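Local coordinates for capsid protein (Macrobrachium rosenbergii nodavirus, PDB 5YKU), which forms the protrusion domain of the nodavirus capsid, which probably pairs with a second copy to build the dimeric spikes on the particle surface, at residues 11-16 / 114-119. Numbering follows the deposited sequence.
Sequences YNADTI and QYRIIR
A beta bulge interrupts the antiparallel pairing of strands 10-18 and 114-121: four steps from Asn12 to Ile16 match three from Arg119 to Arg116. Before the bulge the ladder is regular, Asn12 N bonding to Arg119 O at 2.9 Å and Arg119 N returning a bond to Asn12 O. Beyond it, Ile117 N meets Thr15 O at 2.8 Å in a nearly straight bond (172°). Between them Asp14 N turns away from Ile117 O and closes an Asx turn on Asn12 OD1 (3.0 Å), an atom brought there by a side chain whose CG is anti to the backbone N (chi1 -179°). A water bridges the two strands at the bulge, 2.7 Å from Ile117 O and also close to Asn12 OD1, while accepting from Thr15 N.

The strand order of the domain is that of a jelly roll, in which these first and last strands are neighbours; 10-18 is an outermost strand within the chain, and 114-121 continues the sheet to strand 41-47.

Ala13 O, which points away from Ile118, is taken by a side chain: Arg116 NH1 donates to it at 2.9 Å, with the oxygen at the guanidinium edge, in its plane. The Arg116 chain is extended as far as CD and then bends (chi3 -55°), which folds the guanidinium back over the neighbouring strand. Ile16 CG2 rests over one of its faces, 3.5 Å from NH1, and Tyr47 adds a cation-pi contact. A second water accepts from NH1 and donates to Asp14 OD1, joining charges too far apart for a direct salt bridge. On the same side of the sheet, Ile118 spreads its branches, CG1 against Ala13 CB and CG2 against Tyr11 CD1, each at 4.0 Å.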
# COMPACT_ATOMS: atom_id res chain seq x y z
N TYR A 11 18.58 1.79 -1.29
CA TYR A 11 17.10 1.85 -1.20
C TYR A 11 16.68 2.89 -0.25
O TYR A 11 17.31 3.12 0.77
CB TYR A 11 16.62 0.46 -0.67
CG TYR A 11 16.99 -0.75 -1.49
CD1 TYR A 11 16.17 -1.26 -2.52
CD2 TYR A 11 18.17 -1.41 -1.25
CE1 TYR A 11 16.54 -2.42 -3.22
CE2 TYR A 11 18.55 -2.54 -1.94
CZ TYR A 11 17.73 -3.03 -2.87
OH TYR A 11 18.08 -4.18 -3.56
N ASN A 12 15.50 3.42 -0.47
CA ASN A 12 14.78 4.20 0.49
C ASN A 12 13.52 3.38 0.81
O ASN A 12 12.68 3.20 -0.10
CB ASN A 12 14.48 5.61 -0.05
CG ASN A 12 13.76 6.45 0.96
OD1 ASN A 12 12.80 6.05 1.60
ND2 ASN A 12 14.23 7.64 1.13
N ALA A 13 13.40 2.98 2.03
CA ALA A 13 12.25 2.24 2.53
C ALA A 13 11.53 2.97 3.64
O ALA A 13 10.79 2.40 4.46
CB ALA A 13 12.68 0.91 2.99
N ASP A 14 11.69 4.31 3.71
CA ASP A 14 11.13 5.12 4.79
C ASP A 14 9.83 5.76 4.44
O ASP A 14 9.25 6.37 5.38
CB ASP A 14 12.16 6.13 5.36
CG ASP A 14 13.24 5.45 6.07
OD1 ASP A 14 12.97 4.44 6.73
OD2 ASP A 14 14.39 5.91 5.88
N THR A 15 9.34 5.74 3.25
CA THR A 15 7.99 6.29 2.95
C THR A 15 6.97 5.34 3.53
O THR A 15 6.86 4.19 3.07
CB THR A 15 7.80 6.42 1.46
OG1 THR A 15 8.81 7.35 0.95
CG2 THR A 15 6.45 7.04 1.13
N ILE A 16 6.22 5.77 4.46
CA ILE A 16 5.12 5.03 5.10
C ILE A 16 3.88 5.83 5.01
O ILE A 16 3.87 7.10 4.89
CB ILE A 16 5.45 4.60 6.52
CG1 ILE A 16 5.78 5.85 7.40
CG2 ILE A 16 6.57 3.61 6.55
CD1 ILE A 16 5.84 5.55 8.88
N GLN A 114 -1.65 -0.04 7.07
CA GLN A 114 -0.39 0.73 6.91
C GLN A 114 0.47 0.14 5.85
O GLN A 114 0.54 -1.08 5.67
CB GLN A 114 0.34 0.68 8.26
CG GLN A 114 -0.47 1.34 9.41
CD GLN A 114 -0.10 0.77 10.73
OE1 GLN A 114 -0.17 -0.46 10.98
NE2 GLN A 114 0.27 1.59 11.69
N TYR A 115 1.16 0.98 5.11
CA TYR A 115 1.98 0.58 4.02
C TYR A 115 3.34 1.24 4.03
O TYR A 115 3.55 2.30 4.63
CB TYR A 115 1.27 0.84 2.66
CG TYR A 115 1.15 2.29 2.32
CD1 TYR A 115 2.22 3.03 1.84
CD2 TYR A 115 -0.09 2.93 2.42
CE1 TYR A 115 2.00 4.39 1.47
CE2 TYR A 115 -0.27 4.24 2.17
CZ TYR A 115 0.78 4.96 1.66
OH TYR A 115 0.59 6.32 1.38
N ARG A 116 4.32 0.57 3.39
CA ARG A 116 5.72 1.02 3.24
C ARG A 116 6.07 0.97 1.78
O ARG A 116 5.87 -0.08 1.15
CB ARG A 116 6.62 0.16 4.10
CG ARG A 116 8.09 0.58 3.98
CD ARG A 116 8.99 -0.36 4.81
NE ARG A 116 8.58 -0.45 6.19
CZ ARG A 116 8.73 0.47 7.11
NH1 ARG A 116 9.40 1.57 6.90
NH2 ARG A 116 8.26 0.18 8.34
N ILE A 117 6.63 2.02 1.27
CA ILE A 117 7.08 2.06 -0.13
C ILE A 117 8.56 1.97 -0.19
O ILE A 117 9.30 2.63 0.61
CB ILE A 117 6.57 3.32 -0.83
CG1 ILE A 117 5.05 3.21 -1.00
CG2 ILE A 117 7.27 3.50 -2.20
CD1 ILE A 117 4.34 4.40 -1.57
N ILE A 118 9.05 1.04 -1.00
CA ILE A 118 10.47 0.78 -1.21
C ILE A 118 10.86 1.30 -2.57
O ILE A 118 10.24 0.92 -3.63
CB ILE A 118 10.84 -0.66 -1.09
CG1 ILE A 118 10.49 -1.11 0.33
CG2 ILE A 118 12.31 -0.90 -1.37
CD1 ILE A 118 10.47 -2.58 0.46
N ARG A 119 11.90 2.15 -2.66
CA ARG A 119 12.40 2.72 -3.88
C ARG A 119 13.87 2.44 -4.04
O ARG A 119 14.66 2.78 -3.14
CB ARG A 119 12.23 4.27 -3.82
CG ARG A 119 12.76 4.98 -5.03
CD ARG A 119 12.75 6.49 -4.79
NE ARG A 119 13.56 7.23 -5.74
CZ ARG A 119 14.12 8.41 -5.52
NH1 ARG A 119 14.86 8.89 -6.48
NH2 ARG A 119 13.94 8.97 -4.31
O HOH W 1 10.42 5.07 0.26
O HOH W 2 10.64 3.76 8.31